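Local coordinates for protein GP37 (Pseudomonas phage phikz, PDB 5FT0) that inhibits the bacterial RNA degradosome during phage infection, most likely by binding RNase E and keeping RNA from it, at residues Val110-Ala115 against Val243-Pro248; Leu188-Pro193 against Val220-Phe225. All blocks are in the same frame, centred on the assembly; numbering follows the deposited sequence.

Contact 1 lies at the dimer-facing end of the chain and contact 2 toward the other end, their centres about 39 Å apart and their nearest atoms about 11 Å apart. Both reach the same seven-stranded antiparallel sheet: contact 1 through strand 109-115, next to its outermost strand 103-106, and contact 2 through the start of strand 220-232, in the middle of the strand order. Along the chain, 110-115 comes first, then 188-193 and 220-225, and 243-248 last, so contact 2 falls wholly within the span bracketed by contact 1. The sheet thus joins a subunit-facing region to a surface pocket that holds a bound arginine.

Contact 1: residues Val110-Ala115 against Val243-Pro248; sequences VGIHIA and VFLKNP
Leu245 lays its CD1 methyl over the branched side chain of Ile112, where CG2 is the atom that meets it, at 3.8 Å from Leu245 CD1. The two side chains cross at about a right angle. CG2 of Ile112 stands anti to the backbone N, which leaves CG1 beside that N (chi1 -49°) and turns the short branch to the leucine. Ile114, two residues along the same strand, adds the far end of its longer branch: its CD1 lies 3.9 Å from Leu245 CD1, so one leucine methyl touches both isoleucines. Beta-branched isoleucine suits an extended strand, while the unbranched CB of leucine lets its forked tip reach across from the loop; the CA atoms of Leu245 and Ile114 are 7.6 Å apart. The contact is wholly apolar, and Leu236 touches both Ile112 and Leu245. Nearby, Phe244 meets Phe244 of the second subunit, and Ile114 packs on Ile253 of that subunit, placing this small cluster beside the dimer interface. At the strand's end a classic beta bulge sets Ile114 and Ala115 together opposite Leu123 of the neighbouring strand, and the whole is a loop between two short helices packed on an antiparallel sheet.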
ATOM      1  N   VAL A 110      12.651  -8.274  -4.286  1.00 27.85           N
ATOM      2  CA  VAL A 110      12.724  -8.637  -5.695  1.00 24.65           C
ATOM      3  C   VAL A 110      11.635  -9.667  -5.949  1.00 33.30           C
ATOM      4  O   VAL A 110      11.551 -10.675  -5.236  1.00 34.80           O
ATOM      5  CB  VAL A 110      14.108  -9.194  -6.071  1.00 31.32           C
ATOM      6  CG1 VAL A 110      14.104  -9.696  -7.507  1.00 29.96           C
ATOM      7  CG2 VAL A 110      15.181  -8.132  -5.874  1.00 26.14           C
ATOM      8  N   GLY A 111      10.795  -9.412  -6.944  1.00 30.15           N
ATOM      9  CA  GLY A 111       9.704 -10.324  -7.219  1.00 35.48           C
ATOM     10  C   GLY A 111       8.929  -9.923  -8.450  1.00 39.69           C
ATOM     11  O   GLY A 111       9.411  -9.159  -9.288  1.00 33.99           O
ATOM     12  N   ILE A 112       7.710 -10.450  -8.542  1.00 39.43           N
ATOM     13  CA  ILE A 112       6.853 -10.288  -9.713  1.00 41.38           C
ATOM     14  C   ILE A 112       5.867  -9.162  -9.447  1.00 35.73           C
ATOM     15  O   ILE A 112       5.163  -9.175  -8.430  1.00 37.73           O
ATOM     16  CB  ILE A 112       6.107 -11.594 -10.040  1.00 45.87           C
ATOM     17  CG1 ILE A 112       7.077 -12.780 -10.075  1.00 38.18           C
ATOM     18  CG2 ILE A 112       5.358 -11.467 -11.357  1.00 50.06           C
ATOM     19  CD1 ILE A 112       8.192 -12.622 -11.074  1.00 48.99           C
ATOM     20  N   HIS A 113       5.803  -8.197 -10.360  1.00 36.14           N
ATOM     21  CA  HIS A 113       4.830  -7.121 -10.221  1.00 44.86           C
ATOM     22  C   HIS A 113       3.414  -7.657 -10.382  1.00 44.44           C
ATOM     23  O   HIS A 113       3.141  -8.489 -11.250  1.00 48.25           O
ATOM     24  CB  HIS A 113       5.078  -6.020 -11.250  1.00 47.71           C
ATOM     25  CG  HIS A 113       4.065  -4.919 -11.196  1.00 53.92           C
ATOM     26  ND1 HIS A 113       2.948  -4.896 -12.004  1.00 57.30           N
ATOM     27  CD2 HIS A 113       3.987  -3.816 -10.414  1.00 55.12           C
ATOM     28  CE1 HIS A 113       2.232  -3.820 -11.730  1.00 58.86           C
ATOM     29  NE2 HIS A 113       2.839  -3.148 -10.768  1.00 52.93           N
ATOM     30  N   ILE A 114       2.507  -7.164  -9.536  1.00 44.75           N
ATOM     31  CA  ILE A 114       1.107  -7.571  -9.546  1.00 47.50           C
ATOM     32  C   ILE A 114       0.192  -6.403  -9.901  1.00 49.00           C
ATOM     33  O   ILE A 114      -0.607  -6.490 -10.838  1.00 46.77           O
ATOM     34  CB  ILE A 114       0.694  -8.192  -8.193  1.00 49.92           C
ATOM     35  CG1 ILE A 114       1.615  -9.360  -7.834  1.00 48.17           C
ATOM     36  CG2 ILE A 114      -0.763  -8.640  -8.230  1.00 49.25           C
ATOM     37  CD1 ILE A 114       1.677 -10.435  -8.889  1.00 40.45           C
ATOM     38  N   ALA A 115       0.301  -5.300  -9.167  1.00 52.93           N
ATOM     39  CA  ALA A 115      -0.588  -4.163  -9.369  1.00 50.55           C
ATOM     40  C   ALA A 115       0.112  -2.893  -8.912  1.00 59.03           C
ATOM     41  O   ALA A 115       1.081  -2.937  -8.149  1.00 50.90           O
ATOM     42  CB  ALA A 115      -1.912  -4.349  -8.620  1.00 46.14           C
ATOM     43  N   VAL A 243       0.209 -18.430 -16.993  1.00 62.76           N
ATOM     44  CA  VAL A 243      -1.066 -17.836 -17.380  1.00 60.68           C
ATOM     45  C   VAL A 243      -1.734 -17.129 -16.207  1.00 63.13           C
ATOM     46  O   VAL A 243      -2.562 -16.235 -16.424  1.00 62.87           O
ATOM     47  CB  VAL A 243      -2.038 -18.872 -17.973  1.00 63.23           C
ATOM     48  CG1 VAL A 243      -1.348 -19.722 -19.034  1.00 62.84           C
ATOM     49  CG2 VAL A 243      -2.635 -19.743 -16.878  1.00 59.26           C
ATOM     50  N   PHE A 244      -1.388 -17.495 -14.969  1.00 63.88           N
ATOM     51  CA  PHE A 244      -1.981 -16.839 -13.808  1.00 54.12           C
ATOM     52  C   PHE A 244      -1.479 -15.407 -13.669  1.00 56.27           C
ATOM     53  O   PHE A 244      -2.271 -14.492 -13.426  1.00 56.76           O
ATOM     54  CB  PHE A 244      -1.695 -17.649 -12.542  1.00 52.00           C
ATOM     55  CG  PHE A 244      -2.130 -16.974 -11.267  1.00 53.57           C
ATOM     56  CD1 PHE A 244      -3.449 -17.031 -10.855  1.00 48.59           C
ATOM     57  CD2 PHE A 244      -1.216 -16.292 -10.477  1.00 52.60           C
ATOM     58  CE1 PHE A 244      -3.854 -16.414  -9.681  1.00 49.39           C
ATOM     59  CE2 PHE A 244      -1.617 -15.671  -9.304  1.00 48.34           C
ATOM     60  CZ  PHE A 244      -2.934 -15.737  -8.905  1.00 45.20           C
ATOM     61  N   LEU A 245      -0.166 -15.184 -13.831  1.00 51.74           N
ATOM     62  CA  LEU A 245       0.335 -13.812 -13.725  1.00 54.59           C
ATOM     63  C   LEU A 245      -0.155 -12.896 -14.838  1.00 56.60           C
ATOM     64  O   LEU A 245       0.177 -11.708 -14.809  1.00 58.88           O
ATOM     65  CB  LEU A 245       1.872 -13.746 -13.698  1.00 54.49           C
ATOM     66  CG  LEU A 245       2.742 -14.148 -12.505  1.00 63.94           C
ATOM     67  CD1 LEU A 245       2.239 -13.556 -11.186  1.00 56.96           C
ATOM     68  CD2 LEU A 245       2.985 -15.640 -12.418  1.00 65.25           C
ATOM     69  N   LYS A 246      -0.881 -13.397 -15.832  1.00 55.08           N
ATOM     70  CA  LYS A 246      -1.425 -12.548 -16.882  1.00 60.23           C
ATOM     71  C   LYS A 246      -2.942 -12.435 -16.830  1.00 55.00           C
ATOM     72  O   LYS A 246      -3.531 -11.799 -17.710  1.00 60.58           O
ATOM     73  CB  LYS A 246      -0.992 -13.053 -18.264  1.00 65.65           C
ATOM     74  CG  LYS A 246       0.345 -13.765 -18.255  1.00 75.07           C
ATOM     75  CD  LYS A 246       1.491 -12.822 -18.588  1.00 80.35           C
ATOM     76  CE  LYS A 246       2.787 -13.592 -18.772  1.00 79.18           C
ATOM     77  NZ  LYS A 246       2.708 -14.520 -19.935  1.00 72.36           N
ATOM     78  N   ASN A 247      -3.585 -13.041 -15.837  1.00 50.80           N
ATOM     79  CA  ASN A 247      -5.001 -12.794 -15.604  1.00 45.76           C
ATOM     80  C   ASN A 247      -5.214 -11.298 -15.383  1.00 47.93           C
ATOM     81  O   ASN A 247      -4.545 -10.702 -14.528  1.00 45.22           O
ATOM     82  CB  ASN A 247      -5.480 -13.595 -14.391  1.00 49.52           C
ATOM     83  CG  ASN A 247      -6.994 -13.579 -14.226  1.00 49.25           C
ATOM     84  OD1 ASN A 247      -7.635 -12.532 -14.302  1.00 49.65           O
ATOM     85  ND2 ASN A 247      -7.570 -14.754 -13.994  1.00 47.51           N
ATOM     86  N   PRO A 248      -6.115 -10.655 -16.134  1.00 50.31           N
ATOM     87  CA  PRO A 248      -6.270  -9.196 -15.999  1.00 44.61           C
ATOM     88  C   PRO A 248      -6.765  -8.757 -14.633  1.00 43.01           C
ATOM     89  O   PRO A 248      -6.538  -7.599 -14.261  1.00 43.61           O
ATOM     90  CB  PRO A 248      -7.286  -8.849 -17.095  1.00 43.08           C
ATOM     91  CG  PRO A 248      -8.061 -10.114 -17.296  1.00 46.63           C
ATOM     92  CD  PRO A 248      -7.066 -11.226 -17.102  1.00 50.74           C
TER

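Contact 2: residues Leu188-Pro193 against Val220-Phe225; sequences LAFKDP and VEEVLF. With ARG (arginine), chain C.
The loop 188-193, without regular structure, runs past the corner at Glu221, beyond which the chain continues as a strand through Val223, Leu224 and Phe225, and the two backbones share no hydrogen bond. Phe190 bridges the gap with its ring. Its rim faces the strand: CE1 lies 4.2 Å from the carbonyl O of Glu221, and CZ lies 4.3 Å from CG of Glu222, both near the ring plane. One face is given to the bound arginine, whose CA sits 3.6 Å above the plane, over the ring centre. The ligand's amino N stands over the CE2 side of the same face, a short 3.1 Å from Phe190 CE2; the ring face would tolerate a probably charged ammonium group. With CG beside the backbone N (chi1 -66°), the phenyl ring extends from the loop toward the strand. Asp192 O and the ligand OXT come to 3.0 Å, but neither would normally carry a proton, so the approach is no evident attraction and its role is doubtful. Glu222, with CG anti to its backbone N (chi1 -162°) and its chain extended, carries OE2 to 4.0 Å from both N and NH1 of the arginine. That distance is long, but the negative charge would favour a cationic ligand. Glu214 OE1, which hydrogen-bonds the arginine, is also close to Glu222 OE2, and a nearby cation would probably ease the repulsion between these carboxylates. Beneath this surface pocket, Leu188 packs on Tyr183 of helix 158-187, Val223 rests on Ile79 of helix 67-82, and Val223 and Phe225 are backbone-bonded to Gly215 and Phe213 of the adjacent strand 206-217.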
ATOM      1  N   LEU A 188      33.639  -8.510   7.354  1.00 28.79           N
ATOM      2  CA  LEU A 188      33.013  -8.255   8.647  1.00 31.97           C
ATOM      3  C   LEU A 188      33.377  -9.357   9.627  1.00 31.79           C
ATOM      4  O   LEU A 188      32.559  -9.788  10.446  1.00 31.03           O
ATOM      5  CB  LEU A 188      31.497  -8.134   8.505  1.00 28.95           C
ATOM      6  CG  LEU A 188      30.980  -7.065   7.538  1.00 29.68           C
ATOM      7  CD1 LEU A 188      29.466  -7.189   7.355  1.00 23.69           C
ATOM      8  CD2 LEU A 188      31.355  -5.666   8.023  1.00 21.82           C
ATOM      9  N   ALA A 189      34.622  -9.821   9.557  1.00 31.19           N
ATOM     10  CA  ALA A 189      35.017 -11.034  10.259  1.00 33.75           C
ATOM     11  C   ALA A 189      35.201 -10.791  11.751  1.00 32.39           C
ATOM     12  O   ALA A 189      35.720  -9.754  12.172  1.00 33.18           O
ATOM     13  CB  ALA A 189      36.310 -11.589   9.665  1.00 34.66           C
ATOM     14  N   PHE A 190      34.762 -11.759  12.549  1.00 30.87           N
ATOM     15  CA  PHE A 190      35.110 -11.836  13.957  1.00 35.99           C
ATOM     16  C   PHE A 190      36.441 -12.562  14.117  1.00 37.02           C
ATOM     17  O   PHE A 190      36.858 -13.339  13.254  1.00 40.13           O
ATOM     18  CB  PHE A 190      34.034 -12.577  14.756  1.00 33.48           C
ATOM     19  CG  PHE A 190      32.715 -11.865  14.827  1.00 35.42           C
ATOM     20  CD1 PHE A 190      32.477 -10.921  15.813  1.00 28.91           C
ATOM     21  CD2 PHE A 190      31.699 -12.163  13.929  1.00 34.99           C
ATOM     22  CE1 PHE A 190      31.258 -10.269  15.891  1.00 34.37           C
ATOM     23  CE2 PHE A 190      30.478 -11.515  14.002  1.00 34.93           C
ATOM     24  CZ  PHE A 190      30.257 -10.567  14.985  1.00 35.42           C
ATOM     25  N   LYS A 191      37.112 -12.297  15.243  1.00 44.24           N
ATOM     26  CA  LYS A 191      38.304 -13.068  15.581  1.00 47.41           C
ATOM     27  C   LYS A 191      37.989 -14.558  15.625  1.00 44.46           C
ATOM     28  O   LYS A 191      38.739 -15.379  15.083  1.00 43.53           O
ATOM     29  CB  LYS A 191      38.877 -12.597  16.918  1.00 47.48           C
ATOM     30  N   ASP A 192      36.877 -14.923  16.260  1.00 49.06           N
ATOM     31  CA  ASP A 192      36.364 -16.284  16.200  1.00 54.87           C
ATOM     32  C   ASP A 192      35.343 -16.344  15.073  1.00 52.72           C
ATOM     33  O   ASP A 192      34.239 -15.796  15.226  1.00 53.68           O
ATOM     34  CB  ASP A 192      35.733 -16.682  17.527  1.00 56.65           C
ATOM     35  CG  ASP A 192      35.212 -18.108  17.524  1.00 66.66           C
ATOM     36  OD1 ASP A 192      35.639 -18.900  16.657  1.00 66.44           O
ATOM     37  OD2 ASP A 192      34.377 -18.435  18.396  1.00 66.03           O
ATOM     38  N   PRO A 193      35.651 -16.982  13.942  1.00 46.90           N
ATOM     39  CA  PRO A 193      34.812 -16.825  12.745  1.00 44.18           C
ATOM     40  C   PRO A 193      33.366 -17.236  12.980  1.00 49.36           C
ATOM     41  O   PRO A 193      33.080 -18.262  13.599  1.00 45.71           O
ATOM     42  CB  PRO A 193      35.490 -17.737  11.717  1.00 41.01           C
ATOM     43  CG  PRO A 193      36.904 -17.831  12.176  1.00 48.12           C
ATOM     44  CD  PRO A 193      36.845 -17.800  13.676  1.00 46.85           C
ATOM     45  N   VAL A 220      29.651  -1.376  16.652  1.00 34.31           N
ATOM     46  CA  VAL A 220      28.456  -2.040  17.154  1.00 34.19           C
ATOM     47  C   VAL A 220      28.824  -3.442  17.609  1.00 37.32           C
ATOM     48  O   VAL A 220      29.860  -3.994  17.231  1.00 37.49           O
ATOM     49  CB  VAL A 220      27.333  -2.107  16.094  1.00 33.55           C
ATOM     50  CG1 VAL A 220      26.843  -0.709  15.736  1.00 31.73           C
ATOM     51  CG2 VAL A 220      27.817  -2.847  14.862  1.00 26.19           C
ATOM     52  N   GLU A 221      27.950  -4.022  18.434  1.00 35.26           N
ATOM     53  CA  GLU A 221      28.170  -5.391  18.884  1.00 43.71           C
ATOM     54  C   GLU A 221      28.120  -6.366  17.717  1.00 38.46           C
ATOM     55  O   GLU A 221      28.900  -7.326  17.667  1.00 35.45           O
ATOM     56  CB  GLU A 221      27.136  -5.775  19.942  1.00 41.70           C
ATOM     57  CG  GLU A 221      27.267  -5.008  21.247  1.00 59.80           C
ATOM     58  CD  GLU A 221      26.604  -5.715  22.414  1.00 71.67           C
ATOM     59  OE1 GLU A 221      25.787  -6.633  22.179  1.00 70.98           O
ATOM     60  OE2 GLU A 221      26.905  -5.353  23.571  1.00 84.45           O
ATOM     61  N   GLU A 222      27.230  -6.125  16.757  1.00 31.38           N
ATOM     62  CA  GLU A 222      26.967  -7.109  15.720  1.00 33.66           C
ATOM     63  C   GLU A 222      26.211  -6.458  14.571  1.00 33.70           C
ATOM     64  O   GLU A 222      25.380  -5.573  14.789  1.00 28.62           O
ATOM     65  CB  GLU A 222      26.157  -8.271  16.297  1.00 33.53           C
ATOM     66  CG  GLU A 222      26.161  -9.533  15.482  1.00 44.47           C
ATOM     67  CD  GLU A 222      25.439 -10.652  16.200  1.00 43.69           C
ATOM     68  OE1 GLU A 222      24.455 -10.360  16.914  1.00 48.05           O
ATOM     69  OE2 GLU A 222      25.864 -11.816  16.064  1.00 58.96           O
ATOM     70  N   VAL A 223      26.504  -6.901  13.351  1.00 28.30           N
ATOM     71  CA  VAL A 223      25.715  -6.562  12.174  1.00 29.01           C
ATOM     72  C   VAL A 223      24.989  -7.821  11.724  1.00 23.44           C
ATOM     73  O   VAL A 223      25.615  -8.871  11.538  1.00 30.69           O
ATOM     74  CB  VAL A 223      26.589  -5.997  11.042  1.00 25.78           C
ATOM     75  CG1 VAL A 223      25.735  -5.708   9.819  1.00 20.03           C
ATOM     76  CG2 VAL A 223      27.303  -4.738  11.509  1.00 31.59           C
ATOM     77  N   LEU A 224      23.674  -7.716  11.555  1.00 23.09           N
ATOM     78  CA  LEU A 224      22.837  -8.836  11.151  1.00 24.71           C
ATOM     79  C   LEU A 224      22.246  -8.563   9.777  1.00 27.31           C
ATOM     80  O   LEU A 224      21.888  -7.426   9.463  1.00 27.62           O
ATOM     81  CB  LEU A 224      21.705  -9.078  12.159  1.00 25.77           C
ATOM     82  CG  LEU A 224      22.100  -9.328  13.617  1.00 34.05           C
ATOM     83  CD1 LEU A 224      20.858  -9.496  14.478  1.00 29.29           C
ATOM     84  CD2 LEU A 224      23.007 -10.540  13.734  1.00 30.12           C
ATOM     85  N   PHE A 225      22.134  -9.614   8.966  1.00 24.19           N
ATOM     86  CA  PHE A 225      21.525  -9.503   7.649  1.00 29.52           C
ATOM     87  C   PHE A 225      20.977 -10.864   7.250  1.00 25.76           C
ATOM     88  O   PHE A 225      21.648 -11.885   7.421  1.00 24.88           O
ATOM     89  CB  PHE A 225      22.528  -9.008   6.597  1.00 23.56           C
ATOM     90  CG  PHE A 225      21.881  -8.415   5.371  1.00 24.96           C
ATOM     91  CD1 PHE A 225      21.310  -9.228   4.404  1.00 25.99           C
ATOM     92  CD2 PHE A 225      21.851  -7.044   5.187  1.00 29.12           C
ATOM     93  CE1 PHE A 225      20.716  -8.679   3.280  1.00 25.12           C
ATOM     94  CE2 PHE A 225      21.261  -6.490   4.063  1.00 24.42           C
ATOM     95  CZ  PHE A 225      20.693  -7.309   3.111  1.00 27.08           C
TER
HETATM   96  N   ARG C1257      29.182 -13.985  15.461  1.00 56.08           N
HETATM   97  CA  ARG C1257      30.002 -13.983  16.665  1.00 53.59           C
HETATM   98  C   ARG C1257      30.950 -15.180  16.674  1.00 57.25           C
HETATM   99  O   ARG C1257      30.622 -16.255  16.170  1.00 58.85           O
HETATM  100  CB  ARG C1257      29.114 -13.993  17.907  1.00 67.62           C
HETATM  101  CG  ARG C1257      28.131 -15.149  17.928  1.00 64.68           C
HETATM  102  CD  ARG C1257      27.112 -15.006  19.038  1.00 65.16           C
HETATM  103  NE  ARG C1257      26.254 -16.185  19.114  1.00 85.45           N
HETATM  104  CZ  ARG C1257      25.162 -16.363  18.377  1.00 79.34           C
HETATM  105  NH1 ARG C1257      24.787 -15.435  17.508  1.00 77.53           N
HETATM  106  NH2 ARG C1257      24.443 -17.469  18.511  1.00 76.37           N
HETATM  107  OXT ARG C1257      32.068 -15.101  17.180  1.00 63.46           O